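Side-chain contacts in aspartate carbamoyltransferase (Leishmania major, PDB 7K46), which probably catalyses the transfer of a carbamoyl group from carbamoyl phosphate to L-aspartate, an early step of pyrimidine biosynthesis: residues Gln13-Ala16 with Gln20-Arg23; Pro130-Gly135 with Met319-Ser324; Glu205-Val210 with Ile219-Ala224. All blocks are in the same frame, centred on the assembly; numbering follows the deposited sequence.

Contact 1 of 3, residues Gln13-Ala16 with Gln20-Arg23; sequences QSVA and QFSR
The side-chain amide of Gln20 hydrogen-bonds to Ser14 and Ala16, the two backbone neighbours of Val15. On one side of the amide, Gln20 NE2 donates to Ser14 O at 2.9 Å. This bond is fairly straight, with an N-H...O angle of 161°. It lies in the carbonyl plane of Ser14 and close to the amide plane of Gln20, so the two groups are nearly coplanar. On the other side, Ala16 N donates to Gln20 OE1 at 3.0 Å. Here the donor stands above the side-chain carbonyl plane, 41° out of it. Ser17 N adds a weak bond to the same OE1. The amide thus copies the pattern by which a residue of a parallel strand would bond to this backbone. On its other edge the backbone of Val15 bonds to Ile131 and Asn133, and Ser14 OG to Ile131 N, so residues 13-16 run alongside strand 131-133, the last strand of the parallel sheet in the carbamoyl phosphate domain, extended here by the 13-16 backbone. The apolar part of the contact joins Val15 and Phe21. Val15 CG1 comes to the ring edge, near its plane, 3.9 Å from Phe21 CZ. Val15 CG2 lies 4.1 Å from the same CZ. Val15 lies nearly perpendicular to Phe21. Gln20 CG stands between its backbone N and carbonyl carbon (chi1 73°), which places it over the centre of the Phe21 ring, 4.0 Å above the plane. Phe21 also meets Leu146 of helix 142-156, and Ser22 is the N-cap of helix 23-41.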
ATOM      1  N   GLN A  13      -9.094 -20.342 -12.672  1.00 20.20           N
ATOM      2  CA  GLN A  13      -9.883 -20.971 -11.622  1.00 21.90           C
ATOM      3  C   GLN A  13      -9.649 -20.312 -10.269  1.00 21.61           C
ATOM      4  O   GLN A  13      -8.503 -20.056  -9.876  1.00 18.84           O
ATOM      5  CB  GLN A  13      -9.550 -22.460 -11.507  1.00 21.85           C
ATOM      6  CG  GLN A  13     -10.036 -23.265 -12.691  1.00 27.09           C
ATOM      7  CD  GLN A  13     -11.521 -23.094 -12.915  1.00 30.63           C
ATOM      8  OE1 GLN A  13     -12.328 -23.403 -12.041  1.00 27.37           O
ATOM      9  NE2 GLN A  13     -11.893 -22.590 -14.085  1.00 33.58           N
ATOM     10  N   SER A  14     -10.743 -20.059  -9.549  1.00 19.61           N
ATOM     11  CA  SER A  14     -10.631 -19.696  -8.142  1.00 18.38           C
ATOM     12  C   SER A  14     -10.047 -20.864  -7.356  1.00 18.73           C
ATOM     13  O   SER A  14     -10.254 -22.032  -7.694  1.00 20.52           O
ATOM     14  CB  SER A  14     -12.004 -19.322  -7.566  1.00 19.60           C
ATOM     15  OG  SER A  14     -12.500 -18.106  -8.108  1.00 18.80           O
ATOM     16  N   VAL A  15      -9.302 -20.542  -6.307  1.00 17.52           N
ATOM     17  CA  VAL A  15      -8.665 -21.538  -5.451  1.00 19.17           C
ATOM     18  C   VAL A  15      -9.318 -21.407  -4.081  1.00 19.11           C
ATOM     19  O   VAL A  15      -8.959 -20.533  -3.276  1.00 18.00           O
ATOM     20  CB  VAL A  15      -7.146 -21.358  -5.393  1.00 18.90           C
ATOM     21  CG1 VAL A  15      -6.532 -22.348  -4.401  1.00 20.30           C
ATOM     22  CG2 VAL A  15      -6.549 -21.566  -6.790  1.00 18.11           C
ATOM     23  N   ALA A  16     -10.316 -22.253  -3.833  1.00 16.92           N
ATOM     24  CA  ALA A  16     -11.117 -22.178  -2.619  1.00 17.35           C
ATOM     25  C   ALA A  16     -10.693 -23.175  -1.558  1.00 18.44           C
ATOM     26  O   ALA A  16     -10.787 -22.868  -0.362  1.00 18.61           O
ATOM     27  CB  ALA A  16     -12.598 -22.408  -2.939  1.00 17.70           C
ATOM     28  N   GLN A  20      -9.585 -29.293  -3.911  1.00 23.37           N
ATOM     29  CA  GLN A  20      -9.932 -29.257  -5.325  1.00 23.97           C
ATOM     30  C   GLN A  20      -8.798 -29.749  -6.225  1.00 24.89           C
ATOM     31  O   GLN A  20      -9.012 -29.903  -7.433  1.00 24.67           O
ATOM     32  CB  GLN A  20     -10.405 -27.843  -5.727  1.00 27.89           C
ATOM     33  CG  GLN A  20      -9.357 -26.782  -5.824  1.00 28.43           C
ATOM     34  CD  GLN A  20      -9.966 -25.402  -6.069  1.00 27.22           C
ATOM     35  OE1 GLN A  20     -10.667 -24.841  -5.214  1.00 25.73           O
ATOM     36  NE2 GLN A  20      -9.712 -24.860  -7.248  1.00 24.75           N
ATOM     37  N   PHE A  21      -7.629 -30.067  -5.672  1.00 23.77           N
ATOM     38  CA  PHE A  21      -6.484 -30.510  -6.461  1.00 24.29           C
ATOM     39  C   PHE A  21      -6.290 -32.023  -6.396  1.00 29.33           C
ATOM     40  O   PHE A  21      -6.502 -32.641  -5.350  1.00 26.70           O
ATOM     41  CB  PHE A  21      -5.219 -29.816  -5.973  1.00 21.00           C
ATOM     42  CG  PHE A  21      -5.283 -28.319  -6.103  1.00 26.11           C
ATOM     43  CD1 PHE A  21      -5.435 -27.728  -7.353  1.00 28.68           C
ATOM     44  CD2 PHE A  21      -5.220 -27.510  -4.983  1.00 25.39           C
ATOM     45  CE1 PHE A  21      -5.501 -26.335  -7.487  1.00 29.00           C
ATOM     46  CE2 PHE A  21      -5.281 -26.115  -5.106  1.00 23.78           C
ATOM     47  CZ  PHE A  21      -5.422 -25.535  -6.356  1.00 22.83           C
ATOM     48  N   SER A  22      -5.866 -32.607  -7.517  1.00 25.06           N
ATOM     49  CA  SER A  22      -5.430 -33.996  -7.539  1.00 27.80           C
ATOM     50  C   SER A  22      -3.989 -34.101  -7.047  1.00 24.07           C
ATOM     51  O   SER A  22      -3.273 -33.106  -6.943  1.00 24.41           O
ATOM     52  CB  SER A  22      -5.524 -34.565  -8.950  1.00 27.44           C
ATOM     53  OG  SER A  22      -4.641 -33.865  -9.802  1.00 26.77           O
ATOM     54  N   ARG A  23      -3.551 -35.335  -6.762  1.00 27.59           N
ATOM     55  CA  ARG A  23      -2.141 -35.542  -6.438  1.00 26.48           C
ATOM     56  C   ARG A  23      -1.252 -35.062  -7.584  1.00 26.93           C
ATOM     57  O   ARG A  23      -0.217 -34.425  -7.349  1.00 23.87           O
ATOM     58  CB  ARG A  23      -1.881 -37.016  -6.113  1.00 25.32           C
ATOM     59  CG  ARG A  23      -0.407 -37.404  -6.047  1.00 25.20           C
ATOM     60  CD  ARG A  23       0.347 -36.673  -4.933  1.00 24.97           C
ATOM     61  NE  ARG A  23       1.752 -37.077  -4.888  1.00 25.78           N
ATOM     62  CZ  ARG A  23       2.222 -38.108  -4.198  1.00 27.70           C
ATOM     63  NH1 ARG A  23       1.436 -38.844  -3.426  1.00 28.78           N
ATOM     64  NH2 ARG A  23       3.512 -38.418  -4.290  1.00 28.64           N
TER

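Contact 2 of 3, residues Pro130-Gly135 with Met319-Ser324; sequences PIMNAG and MAILFS
Met132 meets Ile321 and Leu322 through different parts of its side chain. Its chain bends at chi2 (-67°) and again at chi3, which leaves SD facing Ile321 while the terminal CE points back from the helix. Met132 SD lies 4.0 Å from Ile321 CG2. Met132 and Ile321 run antiparallel to each other, side by side. Ile321 offers this methyl because CG2 is anti to its backbone N and points at the strand. Leu322 comes in at a slant. Its CD2 reaches Met132 CG at 4.2 Å, although its CB does not head for the strand. Phe69 of helix 63-74 also touches Met132, and Ala72 of that helix touches Leu322. The contact brings the C-terminal helix 309-326 back onto the sheet of the N-terminal domain, as in other transcarbamoylases. Nearby polar side chains bond within their own segments. Asn133 OD1 accepts from Gly135 N at 2.9 Å, an Asx turn just after Met132. Ser324 OG donates to Ala320 O at 2.8 Å, while Ser324 N reaches the same oxygen from the opposite face of its plane. Outside the segments, Asn133 ND2 also bonds to Ala16 O and Ser324 OG to Val7 N. Strand and helix are linked by no hydrogen bond. All three touching residues are buried, so the join rests on dispersion and on exclusion of water.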
ATOM      1  N   PRO A 130     -10.812 -14.853 -10.856  1.00 22.82           N
ATOM      2  CA  PRO A 130     -10.507 -15.859  -9.831  1.00 19.21           C
ATOM      3  C   PRO A 130     -10.297 -15.232  -8.460  1.00 16.92           C
ATOM      4  O   PRO A 130      -9.697 -14.160  -8.327  1.00 16.89           O
ATOM      5  CB  PRO A 130      -9.220 -16.511 -10.353  1.00 17.81           C
ATOM      6  CG  PRO A 130      -9.323 -16.348 -11.858  1.00 22.31           C
ATOM      7  CD  PRO A 130      -9.919 -14.975 -12.026  1.00 19.93           C
ATOM      8  N   ILE A 131     -10.795 -15.927  -7.438  1.00 16.70           N
ATOM      9  CA  ILE A 131     -10.584 -15.567  -6.038  1.00 17.83           C
ATOM     10  C   ILE A 131      -9.658 -16.603  -5.418  1.00 18.41           C
ATOM     11  O   ILE A 131      -9.912 -17.810  -5.520  1.00 17.54           O
ATOM     12  CB  ILE A 131     -11.907 -15.509  -5.257  1.00 17.83           C
ATOM     13  CG1 ILE A 131     -12.835 -14.433  -5.820  1.00 19.43           C
ATOM     14  CG2 ILE A 131     -11.641 -15.258  -3.755  1.00 17.42           C
ATOM     15  CD1 ILE A 131     -14.224 -14.490  -5.210  1.00 25.06           C
ATOM     16  N   MET A 132      -8.599 -16.131  -4.767  1.00 14.86           N
ATOM     17  CA  MET A 132      -7.728 -16.976  -3.959  1.00 17.35           C
ATOM     18  C   MET A 132      -8.201 -16.893  -2.511  1.00 17.76           C
ATOM     19  O   MET A 132      -8.193 -15.811  -1.907  1.00 16.68           O
ATOM     20  CB  MET A 132      -6.268 -16.521  -4.057  1.00 16.05           C
ATOM     21  CG  MET A 132      -5.700 -16.351  -5.462  1.00 17.63           C
ATOM     22  SD  MET A 132      -5.545 -17.885  -6.398  1.00 18.14           S
ATOM     23  CE  MET A 132      -7.012 -17.790  -7.420  1.00 17.66           C
ATOM     24  N   ASN A 133      -8.619 -18.017  -1.951  1.00 14.92           N
ATOM     25  CA  ASN A 133      -9.026 -18.036  -0.550  1.00 15.15           C
ATOM     26  C   ASN A 133      -7.773 -18.006   0.330  1.00 18.99           C
ATOM     27  O   ASN A 133      -6.972 -18.945   0.325  1.00 17.46           O
ATOM     28  CB  ASN A 133      -9.892 -19.264  -0.279  1.00 19.45           C
ATOM     29  CG  ASN A 133     -10.156 -19.472   1.197  1.00 17.84           C
ATOM     30  OD1 ASN A 133     -10.033 -18.540   1.999  1.00 18.83           O
ATOM     31  ND2 ASN A 133     -10.531 -20.696   1.564  1.00 16.61           N
ATOM     32  N   ALA A 134      -7.599 -16.928   1.092  1.00 16.75           N
ATOM     33  CA  ALA A 134      -6.430 -16.747   1.945  1.00 17.61           C
ATOM     34  C   ALA A 134      -6.630 -17.279   3.367  1.00 19.32           C
ATOM     35  O   ALA A 134      -5.788 -17.021   4.237  1.00 16.99           O
ATOM     36  CB  ALA A 134      -6.046 -15.264   1.988  1.00 16.26           C
ATOM     37  N   GLY A 135      -7.711 -18.014   3.622  1.00 18.35           N
ATOM     38  CA  GLY A 135      -7.922 -18.622   4.927  1.00 18.34           C
ATOM     39  C   GLY A 135      -9.255 -18.223   5.529  1.00 23.06           C
ATOM     40  O   GLY A 135      -9.644 -17.056   5.428  1.00 23.11           O
ATOM     41  N   MET A 319       3.524 -18.095  -5.864  1.00 14.37           N
ATOM     42  CA  MET A 319       3.910 -17.715  -7.224  1.00 13.40           C
ATOM     43  C   MET A 319       3.492 -18.782  -8.235  1.00 17.68           C
ATOM     44  O   MET A 319       2.952 -18.468  -9.302  1.00 15.64           O
ATOM     45  CB  MET A 319       5.424 -17.486  -7.291  1.00 15.47           C
ATOM     46  CG  MET A 319       5.913 -16.235  -6.549  1.00 14.91           C
ATOM     47  SD  MET A 319       7.722 -16.022  -6.581  1.00 17.90           S
ATOM     48  CE  MET A 319       8.029 -15.703  -8.323  1.00 15.71           C
ATOM     49  N   ALA A 320       3.759 -20.053  -7.924  1.00 14.91           N
ATOM     50  CA  ALA A 320       3.354 -21.134  -8.821  1.00 16.08           C
ATOM     51  C   ALA A 320       1.854 -21.097  -9.067  1.00 18.53           C
ATOM     52  O   ALA A 320       1.395 -21.271 -10.201  1.00 16.31           O
ATOM     53  CB  ALA A 320       3.754 -22.489  -8.229  1.00 16.51           C
ATOM     54  N   ILE A 321       1.078 -20.850  -8.015  1.00 14.23           N
ATOM     55  CA  ILE A 321      -0.378 -20.817  -8.140  1.00 17.89           C
ATOM     56  C   ILE A 321      -0.822 -19.619  -8.969  1.00 15.51           C
ATOM     57  O   ILE A 321      -1.587 -19.765  -9.932  1.00 15.82           O
ATOM     58  CB  ILE A 321      -1.032 -20.821  -6.745  1.00 17.70           C
ATOM     59  CG1 ILE A 321      -0.816 -22.190  -6.066  1.00 19.79           C
ATOM     60  CG2 ILE A 321      -2.543 -20.522  -6.854  1.00 15.13           C
ATOM     61  CD1 ILE A 321      -1.166 -22.209  -4.588  1.00 16.15           C
ATOM     62  N   LEU A 322      -0.363 -18.415  -8.608  1.00 14.57           N
ATOM     63  CA  LEU A 322      -0.797 -17.222  -9.338  1.00 15.95           C
ATOM     64  C   LEU A 322      -0.394 -17.300 -10.804  1.00 18.98           C
ATOM     65  O   LEU A 322      -1.177 -16.941 -11.692  1.00 16.45           O
ATOM     66  CB  LEU A 322      -0.211 -15.957  -8.702  1.00 16.99           C
ATOM     67  CG  LEU A 322      -0.688 -15.603  -7.292  1.00 18.69           C
ATOM     68  CD1 LEU A 322       0.214 -14.532  -6.679  1.00 17.98           C
ATOM     69  CD2 LEU A 322      -2.149 -15.139  -7.305  1.00 18.04           C
ATOM     70  N   PHE A 323       0.832 -17.758 -11.072  1.00 17.49           N
ATOM     71  CA  PHE A 323       1.300 -17.924 -12.446  1.00 16.87           C
ATOM     72  C   PHE A 323       0.392 -18.865 -13.231  1.00 17.72           C
ATOM     73  O   PHE A 323       0.072 -18.614 -14.400  1.00 20.89           O
ATOM     74  CB  PHE A 323       2.732 -18.465 -12.412  1.00 17.80           C
ATOM     75  CG  PHE A 323       3.344 -18.701 -13.761  1.00 23.46           C
ATOM     76  CD1 PHE A 323       3.976 -17.668 -14.444  1.00 20.78           C
ATOM     77  CD2 PHE A 323       3.346 -19.976 -14.326  1.00 23.30           C
ATOM     78  CE1 PHE A 323       4.566 -17.897 -15.682  1.00 27.03           C
ATOM     79  CE2 PHE A 323       3.933 -20.207 -15.559  1.00 23.68           C
ATOM     80  CZ  PHE A 323       4.540 -19.168 -16.241  1.00 28.22           C
ATOM     81  N   SER A 324      -0.030 -19.953 -12.599  1.00 16.20           N
ATOM     82  CA  SER A 324      -0.863 -20.937 -13.285  1.00 17.86           C
ATOM     83  C   SER A 324      -2.280 -20.416 -13.473  1.00 19.45           C
ATOM     84  O   SER A 324      -2.901 -20.637 -14.522  1.00 20.16           O
ATOM     85  CB  SER A 324      -0.860 -22.249 -12.495  1.00 17.51           C
ATOM     86  OG  SER A 324       0.459 -22.784 -12.401  1.00 20.86           O
TER

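Contact 3 of 3, residues Glu205-Val210 with Ile219-Ala224; sequences EVLEHV and IAIQQA
Leu207, which meets Ile221 and Gln223, sits on a helical turn whose shortest bond runs from His209 N to Glu205 O, 3.0 Å. Val210 N follows with a bond to Val206 O at 3.1 Å. These bonds hold the helix backbone that presents Leu207, but no hydrogen bond links helix and strand here. Leu207 divides its two methyls between two residues of the strand. CD2 faces Ile221, with Leu207 CD2 and Ile221 CG2 4.3 Å apart. CD1 faces the amide end of Gln223, with Leu207 CD1 4.1 Å from Gln223 NE2. That second approach is plain van der Waals contact. The Gln223 chain is extended beyond CG, which carries its amide out to the leucine tip, and the two side chains meet at a slant. The CG of Leu207 is anti to its carbonyl carbon (chi1 -63°), and this sends the fork toward the strand. The contact is light and lies at the surface. Leu207 and Ile221 are also the closest pair along the backbones, with their CA atoms 9.0 Å apart. The contact joins the helix and the second strand of a beta-alpha-beta unit made of strand 191-195, helix 204-217 and strand 220-224. This belongs to the Rossmann-like aspartate-binding domain. Strand 220-224 is outermost in its parallel sheet and bonds to strand 191-195, whose Val192 and Leu194 also touch Ile221. Val206 and Val210 of the same helix as Leu207 also touch helix 174-186.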
ATOM      1  N   GLU A 205     -15.452 -36.716  13.883  1.00 26.91           N
ATOM      2  CA  GLU A 205     -15.942 -36.531  12.521  1.00 26.74           C
ATOM      3  C   GLU A 205     -14.797 -36.450  11.516  1.00 28.87           C
ATOM      4  O   GLU A 205     -14.962 -36.845  10.356  1.00 25.39           O
ATOM      5  CB  GLU A 205     -16.809 -35.267  12.443  1.00 35.71           C
ATOM      6  CG  GLU A 205     -17.467 -35.050  11.084  1.00 48.38           C
ATOM      7  CD  GLU A 205     -18.201 -33.720  10.973  1.00 59.89           C
ATOM      8  OE1 GLU A 205     -17.793 -32.742  11.643  1.00 57.12           O
ATOM      9  OE2 GLU A 205     -19.191 -33.655  10.211  1.00 60.20           O
ATOM     10  N   VAL A 206     -13.639 -35.932  11.934  1.00 22.26           N
ATOM     11  CA  VAL A 206     -12.496 -35.848  11.028  1.00 23.02           C
ATOM     12  C   VAL A 206     -11.864 -37.221  10.831  1.00 25.11           C
ATOM     13  O   VAL A 206     -11.468 -37.578   9.716  1.00 24.37           O
ATOM     14  CB  VAL A 206     -11.470 -34.824  11.548  1.00 24.35           C
ATOM     15  CG1 VAL A 206     -10.209 -34.840  10.682  1.00 23.45           C
ATOM     16  CG2 VAL A 206     -12.087 -33.424  11.580  1.00 22.69           C
ATOM     17  N   LEU A 207     -11.765 -38.018  11.902  1.00 22.22           N
ATOM     18  CA  LEU A 207     -11.273 -39.386  11.751  1.00 23.29           C
ATOM     19  C   LEU A 207     -12.209 -40.217  10.880  1.00 26.91           C
ATOM     20  O   LEU A 207     -11.756 -41.046  10.081  1.00 23.92           O
ATOM     21  CB  LEU A 207     -11.089 -40.035  13.126  1.00 23.41           C
ATOM     22  CG  LEU A 207     -10.049 -39.373  14.036  1.00 26.11           C
ATOM     23  CD1 LEU A 207      -9.919 -40.114  15.379  1.00 24.17           C
ATOM     24  CD2 LEU A 207      -8.696 -39.258  13.327  1.00 28.47           C
ATOM     25  N   GLU A 208     -13.522 -40.012  11.016  1.00 23.79           N
ATOM     26  CA  GLU A 208     -14.452 -40.699  10.130  1.00 23.66           C
ATOM     27  C   GLU A 208     -14.250 -40.250   8.691  1.00 27.28           C
ATOM     28  O   GLU A 208     -14.337 -41.059   7.764  1.00 24.80           O
ATOM     29  CB  GLU A 208     -15.894 -40.455  10.578  1.00 30.46           C
ATOM     30  N   HIS A 209     -13.946 -38.964   8.490  1.00 26.62           N
ATOM     31  CA  HIS A 209     -13.773 -38.454   7.132  1.00 26.99           C
ATOM     32  C   HIS A 209     -12.596 -39.117   6.426  1.00 27.35           C
ATOM     33  O   HIS A 209     -12.680 -39.442   5.237  1.00 27.44           O
ATOM     34  CB  HIS A 209     -13.585 -36.937   7.152  1.00 25.19           C
ATOM     35  CG  HIS A 209     -13.481 -36.335   5.783  1.00 35.39           C
ATOM     36  ND1 HIS A 209     -14.548 -35.729   5.152  1.00 36.03           N
ATOM     37  CD2 HIS A 209     -12.443 -36.273   4.913  1.00 36.09           C
ATOM     38  CE1 HIS A 209     -14.166 -35.304   3.959  1.00 38.31           C
ATOM     39  NE2 HIS A 209     -12.894 -35.625   3.788  1.00 36.23           N
ATOM     40  N   VAL A 210     -11.481 -39.321   7.136  1.00 21.90           N
ATOM     41  CA  VAL A 210     -10.288 -39.875   6.500  1.00 21.52           C
ATOM     42  C   VAL A 210     -10.266 -41.399   6.510  1.00 25.11           C
ATOM     43  O   VAL A 210      -9.334 -41.993   5.948  1.00 24.59           O
ATOM     44  CB  VAL A 210      -9.000 -39.335   7.161  1.00 21.56           C
ATOM     45  CG1 VAL A 210      -8.961 -37.810   7.080  1.00 23.62           C
ATOM     46  CG2 VAL A 210      -8.882 -39.814   8.606  1.00 22.16           C
ATOM     47  N   ILE A 219      -2.498 -46.331   6.531  1.00 24.58           N
ATOM     48  CA  ILE A 219      -1.868 -45.318   7.376  1.00 20.69           C
ATOM     49  C   ILE A 219      -2.207 -45.597   8.835  1.00 26.25           C
ATOM     50  O   ILE A 219      -3.379 -45.785   9.185  1.00 23.43           O
ATOM     51  CB  ILE A 219      -2.336 -43.910   6.973  1.00 20.79           C
ATOM     52  CG1 ILE A 219      -2.026 -43.643   5.492  1.00 20.84           C
ATOM     53  CG2 ILE A 219      -1.715 -42.825   7.908  1.00 21.29           C
ATOM     54  CD1 ILE A 219      -2.689 -42.381   4.942  1.00 23.04           C
ATOM     55  N   ALA A 220      -1.183 -45.616   9.692  1.00 20.62           N
ATOM     56  CA  ALA A 220      -1.396 -45.701  11.131  1.00 20.66           C
ATOM     57  C   ALA A 220      -1.779 -44.336  11.697  1.00 21.50           C
ATOM     58  O   ALA A 220      -1.175 -43.309  11.357  1.00 23.30           O
ATOM     59  CB  ALA A 220      -0.138 -46.217  11.830  1.00 22.59           C
ATOM     60  N   ILE A 221      -2.790 -44.326  12.562  1.00 22.19           N
ATOM     61  CA  ILE A 221      -3.202 -43.133  13.300  1.00 21.24           C
ATOM     62  C   ILE A 221      -3.056 -43.430  14.786  1.00 22.59           C
ATOM     63  O   ILE A 221      -3.570 -44.447  15.266  1.00 20.58           O
ATOM     64  CB  ILE A 221      -4.651 -42.733  12.976  1.00 23.40           C
ATOM     65  CG1 ILE A 221      -4.842 -42.514  11.464  1.00 26.77           C
ATOM     66  CG2 ILE A 221      -5.076 -41.505  13.803  1.00 24.67           C
ATOM     67  CD1 ILE A 221      -4.144 -41.301  10.899  1.00 25.34           C
ATOM     68  N   GLN A 222      -2.374 -42.544  15.516  1.00 20.48           N
ATOM     69  CA  GLN A 222      -2.133 -42.749  16.946  1.00 19.73           C
ATOM     70  C   GLN A 222      -2.399 -41.456  17.705  1.00 25.28           C
ATOM     71  O   GLN A 222      -1.795 -40.424  17.398  1.00 25.52           O
ATOM     72  CB  GLN A 222      -0.702 -43.225  17.207  1.00 21.76           C
ATOM     73  CG  GLN A 222      -0.480 -43.681  18.668  1.00 24.57           C
ATOM     74  CD  GLN A 222       0.916 -44.211  18.909  1.00 27.98           C
ATOM     75  OE1 GLN A 222       1.494 -44.875  18.049  1.00 28.11           O
ATOM     76  NE2 GLN A 222       1.474 -43.912  20.081  1.00 29.06           N
ATOM     77  N   GLN A 223      -3.288 -41.518  18.701  1.00 24.96           N
ATOM     78  CA  GLN A 223      -3.588 -40.389  19.576  1.00 26.07           C
ATOM     79  C   GLN A 223      -2.812 -40.496  20.883  1.00 25.22           C
ATOM     80  O   GLN A 223      -2.732 -41.574  21.478  1.00 25.69           O
ATOM     81  CB  GLN A 223      -5.083 -40.316  19.900  1.00 27.06           C
ATOM     82  CG  GLN A 223      -5.934 -39.701  18.837  1.00 25.24           C
ATOM     83  CD  GLN A 223      -7.373 -39.542  19.290  1.00 32.61           C
ATOM     84  OE1 GLN A 223      -7.857 -40.286  20.154  1.00 35.95           O
ATOM     85  NE2 GLN A 223      -8.069 -38.579  18.708  1.00 26.67           N
ATOM     86  N   ALA A 224      -2.264 -39.365  21.338  1.00 23.28           N
ATOM     87  CA  ALA A 224      -1.573 -39.289  22.621  1.00 26.20           C
ATOM     88  C   ALA A 224      -1.713 -37.876  23.176  1.00 24.61           C
ATOM     89  O   ALA A 224      -1.938 -36.918  22.434  1.00 21.14           O
ATOM     90  CB  ALA A 224      -0.092 -39.672  22.493  1.00 25.45           C
TER

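Overall arrangement
Contacts 1 and 2 are neighbours, with centres 10 Å apart, and they share strand 131-133. Residues 13-16 lie along that strand, and residues 319-324 pack on it through Met132. Both ends of the chain therefore meet at the sheet of the carbamoyl phosphate domain. Contact 3 lies in the aspartate-binding domain, its centre 24 Å from that of contact 1 and 29 Å from that of contact 2. Along the chain contact 1 closes first. Contact 2 then spans a long loop, and contact 3 is nested inside it. Contact 2 thus brings the last helix, 309-326, back to the sheet of the carbamoyl phosphate domain.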